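Local coordinates for protein BexL (Amycolatopsis orientalis, PDB 4XRW) that probably cyclises and aromatises the growing polyketide chain as a di-domain aromatase/cyclase in the type II polyketide synthase pathway to BE-7585A, at residues L202-S207 and M222-K227; D190-A195 and S236-F241. All coordinates share one frame; numbering follows the deposited sequence.

Contact 1 of 2, residues L202-S207 and M222-K227; sequences LPHVSS and MDTRAK
The carbonyl oxygen of Asp223 is approached by three groups from Val205 and Ser206. Ser206 N gives the main bond to Asp223 O at 2.9 Å, tilted 34° from the carbonyl plane. Val205 CA brings a CH...O contact to the same oxygen at 3.4 Å, and Ser206 OG lies close enough for a weak bond whose proton may go elsewhere. With its OG held between the backbone N and carbonyl carbon (chi1 57°), Ser206 turns its hydroxyl across the strand gap, where it also meets Asp223 CB. A water joins this hydroxyl to the neighbouring carboxylate, donating to Asp223 OD2 at 2.6 Å, while Asp223 OD1 is taken up by Thr233 on the next strand.

This is a beta bulge in the antiparallel hairpin at the edge of the second helix-grip sheet: Val205 faces Thr224, but Ser206 and Ser207 together face Asp223. Within the bulge, Asp223 N bonds almost straight to Ser207 O at 2.8 Å. Before the bulge, Arg225 N reaches His204 O at 2.9 Å in the carbonyl plane.

On the face carrying Val205 and Thr224, Val205 CG2 touches Met222 CE at 3.8 Å, the two side chains crossing at about a right angle. The His204 ring offers its edge to Thr224 CG2 and also touches Asn313 of helix 299-326; its buried ND1 finds no polar partner in the model.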
loop_
_atom_site.group_PDB
_atom_site.type_symbol
_atom_site.label_atom_id
_atom_site.label_comp_id
_atom_site.label_asym_id
_atom_site.label_seq_id
_atom_site.Cartn_x
_atom_site.Cartn_y
_atom_site.Cartn_z
ATOM N N LEU A 202 18.238 10.105 14.333
ATOM C CA LEU A 202 18.121 8.693 14.592
ATOM C C LEU A 202 19.458 7.977 14.404
ATOM O O LEU A 202 20.164 8.224 13.429
ATOM C CB LEU A 202 17.060 8.052 13.688
ATOM C CG LEU A 202 15.632 8.587 13.793
ATOM C CD1 LEU A 202 14.776 7.913 12.731
ATOM C CD2 LEU A 202 14.995 8.385 15.154
ATOM N N PRO A 203 19.826 7.112 15.352
ATOM C CA PRO A 203 21.213 6.607 15.275
ATOM C C PRO A 203 21.458 5.583 14.155
ATOM O O PRO A 203 22.590 5.403 13.727
ATOM C CB PRO A 203 21.435 5.965 16.649
ATOM C CG PRO A 203 20.079 5.763 17.240
ATOM C CD PRO A 203 19.177 6.794 16.639
ATOM N N HIS A 204 20.412 4.911 13.714
ATOM C CA HIS A 204 20.557 3.863 12.705
ATOM C C HIS A 204 20.510 4.427 11.254
ATOM O O HIS A 204 20.767 3.701 10.285
ATOM C CB HIS A 204 19.479 2.773 12.924
ATOM C CG HIS A 204 18.067 3.288 13.086
ATOM N ND1 HIS A 204 17.137 3.222 12.068
ATOM C CD2 HIS A 204 17.418 3.833 14.152
ATOM C CE1 HIS A 204 15.987 3.724 12.487
ATOM N NE2 HIS A 204 16.127 4.091 13.749
ATOM N N VAL A 205 20.236 5.715 11.115
ATOM C CA VAL A 205 20.085 6.371 9.794
ATOM C C VAL A 205 21.313 7.201 9.424
ATOM O O VAL A 205 21.666 8.163 10.110
ATOM C CB VAL A 205 18.823 7.271 9.781
ATOM C CG1 VAL A 205 18.668 8.006 8.412
ATOM C CG2 VAL A 205 17.622 6.451 10.095
ATOM N N SER A 206 22.012 6.819 8.359
ATOM C CA SER A 206 23.232 7.547 7.966
ATOM C C SER A 206 23.020 8.606 6.916
ATOM O O SER A 206 23.808 9.527 6.795
ATOM C CB SER A 206 24.290 6.562 7.455
ATOM O OG SER A 206 23.739 5.842 6.394
ATOM N N SER A 207 21.946 8.501 6.145
ATOM C CA SER A 207 21.699 9.450 5.072
ATOM C C SER A 207 20.252 9.323 4.625
ATOM O O SER A 207 19.699 8.208 4.705
ATOM C CB SER A 207 22.642 9.161 3.908
ATOM O OG SER A 207 22.538 10.130 2.881
ATOM N N MET A 222 16.254 6.048 2.191
ATOM C CA MET A 222 17.193 6.229 3.301
ATOM C C MET A 222 18.183 5.113 3.437
ATOM O O MET A 222 17.936 3.994 3.031
ATOM C CB MET A 222 16.439 6.439 4.598
ATOM C CG MET A 222 15.486 5.410 4.982
ATOM S SD MET A 222 14.546 6.040 6.409
ATOM C CE MET A 222 15.087 4.913 7.676
ATOM N N ASP A 223 19.349 5.498 3.956
ATOM C CA ASP A 223 20.451 4.619 4.259
ATOM C C ASP A 223 20.463 4.286 5.727
ATOM O O ASP A 223 20.440 5.195 6.582
ATOM C CB ASP A 223 21.772 5.282 3.906
ATOM C CG ASP A 223 22.065 5.274 2.435
ATOM O OD1 ASP A 223 21.206 4.855 1.613
ATOM O OD2 ASP A 223 23.169 5.715 2.096
ATOM N N THR A 224 20.475 3.003 6.024
ATOM C CA THR A 224 20.450 2.547 7.405
ATOM C C THR A 224 21.536 1.514 7.658
ATOM O O THR A 224 22.027 0.894 6.728
ATOM C CB THR A 224 19.137 1.924 7.763
ATOM O OG1 THR A 224 18.851 0.881 6.823
ATOM C CG2 THR A 224 18.044 2.954 7.706
ATOM N N ARG A 225 21.897 1.352 8.928
ATOM C CA ARG A 225 22.745 0.239 9.335
ATOM C C ARG A 225 21.956 -0.643 10.271
ATOM O O ARG A 225 21.400 -0.157 11.249
ATOM C CB ARG A 225 24.011 0.728 10.027
ATOM C CG ARG A 225 24.867 -0.453 10.507
ATOM C CD ARG A 225 26.031 -0.021 11.363
ATOM N NE ARG A 225 27.255 0.105 10.590
ATOM C CZ ARG A 225 27.985 1.213 10.495
ATOM N NH1 ARG A 225 27.619 2.336 11.117
ATOM N NH2 ARG A 225 29.101 1.199 9.775
ATOM N N ALA A 226 21.948 -1.946 9.996
ATOM C CA ALA A 226 21.167 -2.884 10.775
ATOM C C ALA A 226 22.010 -3.453 11.921
ATOM O O ALA A 226 23.229 -3.237 11.984
ATOM C CB ALA A 226 20.646 -3.998 9.887
ATOM N N LYS A 227 21.350 -4.181 12.816
ATOM C CA LYS A 227 22.014 -4.773 13.980
ATOM C C LYS A 227 23.185 -5.694 13.591
ATOM O O LYS A 227 24.250 -5.653 14.208
ATOM C CB LYS A 227 21.003 -5.561 14.810
ATOM C CG LYS A 227 20.208 -4.734 15.811
ATOM C CD LYS A 227 19.773 -5.625 16.970
ATOM C CE LYS A 227 20.981 -6.356 17.569
ATOM N NZ LYS A 227 20.601 -7.386 18.587
HETATM O O HOH W 1 24.883 6.251 3.976
#

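Contact 2 of 2, residues D190-A195 and S236-F241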
loop_
_atom_site.group_PDB
_atom_site.type_symbol
_atom_site.label_atom_id
_atom_site.label_comp_id
_atom_site.label_asym_id
_atom_site.label_seq_id
_atom_site.Cartn_x
_atom_site.Cartn_y
_atom_site.Cartn_z
ATOM N N ASP A 190 5.171 15.691 13.505
ATOM C CA ASP A 190 6.223 16.417 12.810
ATOM C C ASP A 190 7.542 15.678 12.858
ATOM O O ASP A 190 8.296 15.695 11.894
ATOM C CB ASP A 190 6.439 17.825 13.385
ATOM C CG ASP A 190 5.312 18.821 13.021
ATOM O OD1 ASP A 190 4.492 18.567 12.105
ATOM O OD2 ASP A 190 5.264 19.887 13.668
ATOM N N PHE A 191 7.864 15.053 13.983
ATOM C CA PHE A 191 9.113 14.300 14.071
ATOM C C PHE A 191 9.168 13.159 13.030
ATOM O O PHE A 191 10.207 12.921 12.423
ATOM C CB PHE A 191 9.290 13.719 15.491
ATOM C CG PHE A 191 10.567 12.970 15.690
ATOM C CD1 PHE A 191 10.676 11.611 15.382
ATOM C CD2 PHE A 191 11.688 13.618 16.196
ATOM C CE1 PHE A 191 11.847 10.934 15.559
ATOM C CE2 PHE A 191 12.869 12.942 16.380
ATOM C CZ PHE A 191 12.958 11.592 16.081
ATOM N N VAL A 192 8.060 12.454 12.859
ATOM C CA VAL A 192 8.018 11.324 11.893
ATOM C C VAL A 192 7.839 11.817 10.426
ATOM O O VAL A 192 8.387 11.226 9.494
ATOM C CB VAL A 192 6.903 10.337 12.259
ATOM C CG1 VAL A 192 6.929 9.190 11.365
ATOM C CG2 VAL A 192 7.098 9.847 13.734
ATOM N N ASP A 193 7.100 12.898 10.247
ATOM C CA ASP A 193 6.882 13.494 8.917
ATOM C C ASP A 193 8.182 14.048 8.331
ATOM O O ASP A 193 8.502 13.843 7.155
ATOM C CB ASP A 193 5.836 14.601 9.023
ATOM C CG ASP A 193 5.507 15.261 7.683
ATOM O OD1 ASP A 193 5.255 14.548 6.689
ATOM O OD2 ASP A 193 5.481 16.510 7.654
ATOM N N GLN A 194 8.941 14.769 9.153
ATOM C CA GLN A 194 10.136 15.444 8.689
ATOM C C GLN A 194 11.330 14.509 8.649
ATOM O O GLN A 194 12.330 14.631 9.407
ATOM C CB GLN A 194 10.401 16.684 9.572
ATOM C CG GLN A 194 9.260 17.665 9.481
ATOM C CD GLN A 194 9.418 18.890 10.373
ATOM O OE1 GLN A 194 10.523 19.277 10.736
ATOM N NE2 GLN A 194 8.303 19.497 10.717
ATOM N N ALA A 195 11.264 13.550 7.729
ATOM C CA ALA A 195 12.236 12.481 7.712
ATOM C C ALA A 195 13.585 12.931 7.158
ATOM O O ALA A 195 14.587 12.267 7.378
ATOM C CB ALA A 195 11.693 11.270 6.916
ATOM N N SER A 236 10.501 3.936 0.398
ATOM C CA SER A 236 9.073 3.801 0.608
ATOM C C SER A 236 8.344 5.040 0.100
ATOM O O SER A 236 8.938 6.119 -0.028
ATOM C CB SER A 236 8.772 3.597 2.085
ATOM O OG SER A 236 9.226 4.746 2.796
ATOM N N VAL A 237 7.056 4.887 -0.171
ATOM C CA VAL A 237 6.212 6.013 -0.534
ATOM C C VAL A 237 5.243 6.229 0.629
ATOM O O VAL A 237 4.662 5.256 1.134
ATOM C CB VAL A 237 5.465 5.753 -1.856
ATOM C CG1 VAL A 237 4.421 6.825 -2.091
ATOM C CG2 VAL A 237 6.463 5.670 -3.004
ATOM N N ARG A 238 5.155 7.457 1.116
ATOM C CA ARG A 238 4.328 7.791 2.266
ATOM C C ARG A 238 3.271 8.833 1.904
ATOM O O ARG A 238 3.503 9.743 1.110
ATOM C CB ARG A 238 5.206 8.324 3.432
ATOM C CG ARG A 238 6.466 7.537 3.618
ATOM C CD ARG A 238 7.044 7.669 5.051
ATOM N NE ARG A 238 7.298 9.072 5.367
ATOM C CZ ARG A 238 7.729 9.517 6.546
ATOM N NH1 ARG A 238 7.933 8.677 7.533
ATOM N NH2 ARG A 238 7.943 10.806 6.729
ATOM N N VAL A 239 2.118 8.665 2.510
ATOM C CA VAL A 239 1.043 9.607 2.438
ATOM C C VAL A 239 0.785 10.180 3.848
ATOM O O VAL A 239 0.452 9.440 4.790
ATOM C CB VAL A 239 -0.240 8.949 1.907
ATOM C CG1 VAL A 239 -1.264 10.001 1.668
ATOM C CG2 VAL A 239 0.027 8.144 0.595
ATOM N N CYS A 240 0.891 11.497 3.946
ATOM C CA CYS A 240 0.893 12.206 5.228
ATOM C C CYS A 240 -0.385 13.053 5.415
ATOM O O CYS A 240 -0.758 13.850 4.554
ATOM C CB CYS A 240 2.152 13.078 5.286
ATOM S SG CYS A 240 3.652 12.118 4.919
ATOM N N PHE A 241 -1.020 12.881 6.559
ATOM C CA PHE A 241 -2.273 13.555 6.925
ATOM C C PHE A 241 -2.032 14.304 8.259
ATOM O O PHE A 241 -2.067 13.690 9.306
ATOM C CB PHE A 241 -3.385 12.547 7.093
ATOM C CG PHE A 241 -3.698 11.757 5.835
ATOM C CD1 PHE A 241 -4.612 12.239 4.911
ATOM C CD2 PHE A 241 -3.075 10.562 5.584
ATOM C CE1 PHE A 241 -4.911 11.527 3.748
ATOM C CE2 PHE A 241 -3.369 9.833 4.406
ATOM C CZ PHE A 241 -4.283 10.329 3.500
#
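Arg238 meets Val192 with the edge of its guanidinium, so that the flat group and the carbonyl oxygen at the end of the helix lie nearly in one plane. Arg238 NH2 donates to Val192 O at 2.8 Å with the N-H...O angle at 157°, and the oxygen sits close to the guanidinium plane. Arg238 NH1 adds a second, weak and more bent bond to the same Val192 O at 3.2 Å, which makes this oxygen the acceptor for both terminal nitrogens. The arginine chain bends at chi3 as it leaves the strand, which helps to bring this edge to the helix. The Val192 side chain crosses that of Arg238 at about a right angle, its CG1 lying 4.0 Å from Arg238 NH1. Ala195 CB approaches Arg238 NH2 obliquely at 3.8 Å.

The setting is the helix-grip fold of the second domain, where the last turn of helix 185-193 lies against the sheet face bearing Arg238 and Cys240. The chain then leaves the helix through an inverse gamma turn centred on Gln194. Carbonyl oxygens at a helix C terminus carry partial negative charge, and this would probably favour the cationic arginine in a buried place. Gln218 ties the pair together from the adjacent strand, accepting from Arg238 NH2 through OE1 and donating to Asp193 O through NE2. Trp198, Leu220, Ile246 and Tyr248 also touch the arginine.

Two residues on from Arg238 along the strand, Cys240 meets the carboxylate of Asp193, the last residue of the helix, which swings in beside it with CG anti to the backbone N (chi1 -178°). This brings Asp193 OD1 to 3.4 Å from Cys240 SG and leaves it 4.6 Å from Arg238 NH2, a separation at which the opposite charges may still attract.

Entering the second domain from the N terminus, the chain runs through helix 185-193 and the first segment of contact 2, then through helix 198-201 to the first segment of contact 1. Contact 1 closes the short loop of the hairpin formed by strands 205-212 and 217-225. Only after strand 231-241 has returned alongside 217-225 does contact 2 close, so its longer loop encloses the whole of contact 1. One contact pairs the edge strand with its neighbour; the other docks a helix end on the same sheet, one strand farther in. Their centres are about 17 Å apart, yet they meet where Leu202 CD2 packs on Phe191 CZ at 3.9 Å.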